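PDB 4UYP: cellulosomal scaffoldin anchoring protein C from Acetivibrio cellulolyticus, which anchors cellulosomes to the bacterial cell surface, the part described here being its third cohesin, which binds the dockerin of the adaptor scaffoldin ScaB. Local coordinates for residues Ser29-Pro42 against Glu69-Arg83. Sequence-based numbering, arbitrary orientation. Where two conformers were deposited one is given.
Sequences SGIYALSFRTNFDP and ENGFASMTFEAPVDR
Arg37 and Phe72, on neighbouring antiparallel strands of this cohesin, illustrate how a sheet face can be prepared for a partner protein. Between strands 33-39 and 72-78 the backbone ladder is regular, with Thr38 N giving a 2.8 Å hydrogen bond to Ala73 O. Arg37 CB starts on the dockerin-binding face, beside Ala73 O and Ser74 OG, and CG stays close to both. CD lies near both Ser74 OG and Phe72 CB, and NE comes within 3.0 Å of Ser74 OG. A bend about the CG-CD bond (chi3 -62°) lays the guanidinium over the Phe72 ring in a cation-pi stack, with CZ 4.2 Å from the ring centroid and the planes 9° apart. At the tip, NH1 lies above the ring and forms a salt bridge with the sulfonate of a buffer molecule probably carried over from crystallisation, while NH2 bonds Val25 O of the ScaB dockerin chain. Ser74 OG, in turn, bonds Leu26 O of that chain. At the strand end, Asn39 ND2 and Phe40 N donate 3.0 Å hydrogen bonds to Gly71 O from opposite faces of its carbonyl plane, and Asn39 OD1 accepts from Asn115. The stack occupies one guanidinium face while the nitrogens still bond the dockerin and buffer, so one arginine serves both cohesin packing and dockerin recognition.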
loop_
_atom_site.group_PDB
_atom_site.type_symbol
_atom_site.label_atom_id
_atom_site.label_comp_id
_atom_site.label_asym_id
_atom_site.label_seq_id
_atom_site.Cartn_x
_atom_site.Cartn_y
_atom_site.Cartn_z
ATOM N N SER C 29 -28.585 -5.387 0.788
ATOM C CA SER C 29 -28.595 -6.001 2.116
ATOM C C SER C 29 -27.677 -5.326 3.091
ATOM O O SER C 29 -27.741 -5.581 4.301
ATOM C CB SER C 29 -28.234 -7.504 1.977
ATOM O OG SER C 29 -26.977 -7.765 1.445
ATOM N N GLY C 30 -26.735 -4.538 2.551
ATOM C CA GLY C 30 -25.961 -3.665 3.451
ATOM C C GLY C 30 -24.512 -4.101 3.656
ATOM O O GLY C 30 -24.210 -5.307 3.791
ATOM N N ILE C 31 -23.629 -3.071 3.735
ATOM C CA ILE C 31 -22.256 -3.284 4.157
ATOM C C ILE C 31 -22.206 -3.007 5.654
ATOM O O ILE C 31 -22.581 -1.880 6.097
ATOM C CB ILE C 31 -21.302 -2.296 3.420
ATOM C CG1 ILE C 31 -21.392 -2.465 1.884
ATOM C CG2 ILE C 31 -19.889 -2.546 3.957
ATOM C CD1 ILE C 31 -20.627 -1.306 1.111
ATOM N N TYR C 32 -21.856 -4.041 6.431
ATOM C CA TYR C 32 -21.787 -3.898 7.879
ATOM C C TYR C 32 -20.449 -3.323 8.367
ATOM O O TYR C 32 -20.398 -2.703 9.436
ATOM C CB TYR C 32 -22.004 -5.353 8.413
ATOM C CG TYR C 32 -22.087 -5.497 9.906
ATOM C CD1 TYR C 32 -23.146 -4.860 10.613
ATOM C CD2 TYR C 32 -21.169 -6.206 10.640
ATOM C CE1 TYR C 32 -23.267 -5.048 11.990
ATOM C CE2 TYR C 32 -21.287 -6.426 12.036
ATOM C CZ TYR C 32 -22.331 -5.817 12.689
ATOM O OH TYR C 32 -22.499 -5.982 14.044
ATOM N N ALA C 33 -19.348 -3.680 7.660
ATOM C CA ALA C 33 -18.023 -3.207 8.158
ATOM C C ALA C 33 -17.133 -3.147 6.933
ATOM O O ALA C 33 -17.222 -3.937 6.021
ATOM C CB ALA C 33 -17.422 -4.158 9.200
ATOM N N LEU C 34 -16.197 -2.193 6.928
ATOM C CA LEU C 34 -15.220 -2.088 5.822
ATOM C C LEU C 34 -14.048 -1.313 6.338
ATOM O O LEU C 34 -14.109 -0.487 7.266
ATOM C CB LEU C 34 -15.846 -1.388 4.587
ATOM C CG LEU C 34 -16.051 0.139 4.725
ATOM C CD1 LEU C 34 -14.849 0.845 4.033
ATOM C CD2 LEU C 34 -17.378 0.505 4.011
ATOM N N SER C 35 -12.905 -1.602 5.719
ATOM C CA SER C 35 -11.738 -0.663 5.803
ATOM C C SER C 35 -11.330 -0.322 4.366
ATOM O O SER C 35 -11.506 -1.095 3.454
ATOM C CB SER C 35 -10.571 -1.290 6.566
ATOM O OG SER C 35 -10.067 -2.408 5.859
ATOM N N PHE C 36 -10.839 0.904 4.256
ATOM C CA PHE C 36 -10.446 1.375 2.939
ATOM C C PHE C 36 -9.166 2.152 3.117
ATOM O O PHE C 36 -9.121 3.087 3.936
ATOM C CB PHE C 36 -11.532 2.294 2.312
ATOM C CG PHE C 36 -11.167 2.792 0.938
ATOM C CD1 PHE C 36 -11.285 1.926 -0.085
ATOM C CD2 PHE C 36 -10.608 4.083 0.738
ATOM C CE1 PHE C 36 -10.920 2.208 -1.360
ATOM C CE2 PHE C 36 -10.187 4.376 -0.632
ATOM C CZ PHE C 36 -10.405 3.424 -1.564
ATOM N N ARG C 37 -8.048 1.764 2.463
ATOM C CA ARG C 37 -6.784 2.513 2.599
ATOM C C ARG C 37 -6.292 2.926 1.256
ATOM O O ARG C 37 -6.341 2.143 0.299
ATOM C CB ARG C 37 -5.776 1.560 3.217
ATOM C CG ARG C 37 -4.445 2.321 3.363
ATOM C CD ARG C 37 -3.335 1.539 4.068
ATOM N NE ARG C 37 -3.735 1.242 5.411
ATOM C CZ ARG C 37 -2.857 0.810 6.282
ATOM N NH1 ARG C 37 -1.557 0.608 6.015
ATOM N NH2 ARG C 37 -3.226 0.536 7.533
ATOM N N THR C 38 -5.877 4.186 1.177
ATOM C CA THR C 38 -5.254 4.780 -0.054
ATOM C C THR C 38 -3.815 5.063 0.251
ATOM O O THR C 38 -3.472 5.600 1.310
ATOM C CB THR C 38 -5.854 6.183 -0.435
ATOM O OG1 THR C 38 -5.684 7.108 0.616
ATOM C CG2 THR C 38 -7.390 6.021 -0.757
ATOM N N ASN C 39 -2.905 4.782 -0.712
ATOM C CA ASN C 39 -1.548 5.330 -0.632
ATOM C C ASN C 39 -1.333 6.489 -1.620
ATOM O O ASN C 39 -2.049 6.628 -2.587
ATOM C CB ASN C 39 -0.534 4.183 -0.974
ATOM C CG ASN C 39 -0.523 3.103 0.155
ATOM O OD1 ASN C 39 -1.166 2.032 -0.048
ATOM N ND2 ASN C 39 0.097 3.377 1.256
ATOM N N PHE C 40 -0.277 7.155 -1.251
ATOM C CA PHE C 40 0.169 8.320 -2.063
ATOM C C PHE C 40 1.633 8.571 -1.744
ATOM O O PHE C 40 2.172 8.165 -0.713
ATOM C CB PHE C 40 -0.648 9.596 -1.701
ATOM C CG PHE C 40 -0.634 9.942 -0.202
ATOM C CD1 PHE C 40 -1.644 9.341 0.668
ATOM C CD2 PHE C 40 0.340 10.836 0.403
ATOM C CE1 PHE C 40 -1.656 9.678 2.039
ATOM C CE2 PHE C 40 0.299 11.146 1.758
ATOM C CZ PHE C 40 -0.706 10.549 2.590
ATOM N N ASP C 41 2.317 9.251 -2.696
ATOM C CA ASP C 41 3.670 9.688 -2.462
ATOM C C ASP C 41 3.804 10.848 -1.574
ATOM O O ASP C 41 3.265 11.913 -1.926
ATOM C CB ASP C 41 4.379 9.958 -3.857
ATOM C CG ASP C 41 5.809 10.424 -3.658
ATOM O OD1 ASP C 41 6.215 11.026 -2.669
ATOM O OD2 ASP C 41 6.455 10.446 -4.782
ATOM N N PRO C 42 4.264 10.743 -0.289
ATOM C CA PRO C 42 4.132 11.785 0.666
ATOM C C PRO C 42 4.980 13.036 0.462
ATOM O O PRO C 42 4.802 14.009 1.176
ATOM C CB PRO C 42 4.447 11.051 2.024
ATOM C CG PRO C 42 5.413 10.048 1.551
ATOM C CD PRO C 42 4.981 9.545 0.271
ATOM N N GLU C 69 3.945 10.868 6.804
ATOM C CA GLU C 69 5.302 10.507 6.555
ATOM C C GLU C 69 5.411 9.264 5.752
ATOM O O GLU C 69 6.277 9.158 4.839
ATOM C CB GLU C 69 6.046 10.358 7.909
ATOM C CG GLU C 69 6.277 11.636 8.715
ATOM C CD GLU C 69 4.981 12.359 9.082
ATOM O OE1 GLU C 69 4.043 11.702 9.688
ATOM O OE2 GLU C 69 4.845 13.548 8.683
ATOM N N ASN C 70 4.485 8.314 5.966
ATOM C CA ASN C 70 4.521 7.056 5.290
ATOM C C ASN C 70 3.616 6.964 4.058
ATOM O O ASN C 70 3.709 6.073 3.249
ATOM C CB ASN C 70 4.210 5.973 6.290
ATOM C CG ASN C 70 5.380 5.815 7.300
ATOM O OD1 ASN C 70 6.461 6.316 7.063
ATOM N ND2 ASN C 70 5.124 5.174 8.405
ATOM N N GLY C 71 2.767 7.916 3.878
ATOM C CA GLY C 71 1.998 7.907 2.597
ATOM C C GLY C 71 0.742 7.016 2.549
ATOM O O GLY C 71 0.462 6.345 1.584
ATOM N N PHE C 72 -0.031 7.068 3.703
ATOM C CA PHE C 72 -1.336 6.376 3.545
ATOM C C PHE C 72 -2.391 7.112 4.386
ATOM O O PHE C 72 -2.138 7.841 5.302
ATOM C CB PHE C 72 -1.303 4.870 3.942
ATOM C CG PHE C 72 -0.995 4.652 5.417
ATOM C CD1 PHE C 72 -2.037 4.597 6.410
ATOM C CD2 PHE C 72 0.312 4.438 5.890
ATOM C CE1 PHE C 72 -1.703 4.376 7.763
ATOM C CE2 PHE C 72 0.590 4.185 7.248
ATOM C CZ PHE C 72 -0.404 4.197 8.225
ATOM N N ALA C 73 -3.602 6.833 3.942
ATOM C CA ALA C 73 -4.841 7.277 4.615
ATOM C C ALA C 73 -5.755 6.095 4.696
ATOM O O ALA C 73 -6.015 5.430 3.710
ATOM C CB ALA C 73 -5.516 8.419 3.865
ATOM N N SER C 74 -6.351 5.917 5.879
ATOM C CA SER C 74 -7.230 4.740 6.173
ATOM C C SER C 74 -8.538 5.226 6.738
ATOM O O SER C 74 -8.570 6.170 7.517
ATOM C CB SER C 74 -6.652 3.797 7.222
ATOM O OG SER C 74 -5.351 3.318 6.807
ATOM N N MET C 75 -9.582 4.554 6.342
ATOM C CA MET C 75 -10.975 4.860 6.767
ATOM C C MET C 75 -11.617 3.532 7.197
ATOM O O MET C 75 -11.467 2.548 6.459
ATOM C CB MET C 75 -11.747 5.508 5.573
ATOM C CG MET C 75 -11.354 7.004 5.389
ATOM S SD MET C 75 -10.970 7.351 3.637
ATOM C CE MET C 75 -9.339 6.582 3.370
ATOM N N THR C 76 -12.375 3.555 8.280
ATOM C CA THR C 76 -13.218 2.361 8.597
ATOM C C THR C 76 -14.640 2.772 8.818
ATOM O O THR C 76 -14.955 3.873 9.290
ATOM C CB THR C 76 -12.784 1.571 9.848
ATOM O OG1 THR C 76 -12.737 2.416 11.025
ATOM C CG2 THR C 76 -11.352 1.033 9.610
ATOM N N PHE C 77 -15.537 1.838 8.465
ATOM C CA PHE C 77 -16.972 1.926 8.821
ATOM C C PHE C 77 -17.351 0.674 9.567
ATOM O O PHE C 77 -16.963 -0.452 9.182
ATOM C CB PHE C 77 -17.818 2.000 7.556
ATOM C CG PHE C 77 -19.308 1.953 7.819
ATOM C CD1 PHE C 77 -19.979 3.043 8.386
ATOM C CD2 PHE C 77 -20.020 0.803 7.547
ATOM C CE1 PHE C 77 -21.347 3.014 8.631
ATOM C CE2 PHE C 77 -21.396 0.749 7.802
ATOM C CZ PHE C 77 -22.053 1.834 8.338
ATOM N N GLU C 78 -18.018 0.857 10.717
ATOM C CA GLU C 78 -18.556 -0.274 11.504
ATOM C C GLU C 78 -20.011 0.076 11.786
ATOM O O GLU C 78 -20.242 1.019 12.607
ATOM C CB GLU C 78 -17.773 -0.450 12.757
ATOM C CG GLU C 78 -16.248 -0.765 12.575
ATOM C CD GLU C 78 -15.407 -0.304 13.811
ATOM O OE1 GLU C 78 -15.449 0.911 14.180
ATOM O OE2 GLU C 78 -14.765 -1.282 14.308
ATOM N N ALA C 79 -20.964 -0.571 11.152
ATOM C CA ALA C 79 -22.350 -0.332 11.521
ATOM C C ALA C 79 -22.591 -0.716 12.959
ATOM O O ALA C 79 -21.897 -1.558 13.501
ATOM C CB ALA C 79 -23.217 -1.171 10.646
ATOM N N PRO C 80 -23.538 -0.046 13.581
ATOM C CA PRO C 80 -23.889 -0.503 14.940
ATOM C C PRO C 80 -24.472 -1.926 14.915
ATOM O O PRO C 80 -24.930 -2.403 13.858
ATOM C CB PRO C 80 -24.958 0.572 15.350
ATOM C CG PRO C 80 -25.607 0.956 14.030
ATOM C CD PRO C 80 -24.380 1.051 13.097
ATOM N N VAL C 81 -24.511 -2.486 16.128
ATOM C CA VAL C 81 -24.841 -3.931 16.218
ATOM C C VAL C 81 -26.238 -4.261 15.811
ATOM O O VAL C 81 -26.522 -5.400 15.388
ATOM C CB VAL C 81 -24.625 -4.552 17.593
ATOM C CG1 VAL C 81 -24.568 -6.086 17.468
ATOM C CG2 VAL C 81 -23.343 -4.107 18.158
ATOM N N ASP C 82 -27.152 -3.289 15.875
ATOM C CA ASP C 82 -28.506 -3.414 15.367
ATOM C C ASP C 82 -28.739 -3.061 13.960
ATOM O O ASP C 82 -29.876 -2.980 13.477
ATOM C CB ASP C 82 -29.497 -2.669 16.302
ATOM C CG ASP C 82 -29.210 -1.147 16.410
ATOM O OD1 ASP C 82 -28.175 -0.682 15.769
ATOM O OD2 ASP C 82 -29.974 -0.375 17.060
ATOM N N ARG C 83 -27.637 -2.785 13.189
ATOM C CA ARG C 83 -27.768 -2.304 11.881
ATOM C C ARG C 83 -28.692 -1.052 11.764
ATOM O O ARG C 83 -29.197 -0.775 10.628
ATOM C CB ARG C 83 -28.224 -3.398 10.931
ATOM C CG ARG C 83 -27.426 -4.599 10.832
ATOM C CD ARG C 83 -27.939 -5.017 9.412
ATOM N NE ARG C 83 -27.076 -5.962 8.993
ATOM C CZ ARG C 83 -26.170 -6.188 8.052
ATOM N NH1 ARG C 83 -25.274 -7.013 8.587
ATOM N NH2 ARG C 83 -26.098 -5.941 6.720
HETATM O O HOH W 1 -25.079 -7.120 14.169
#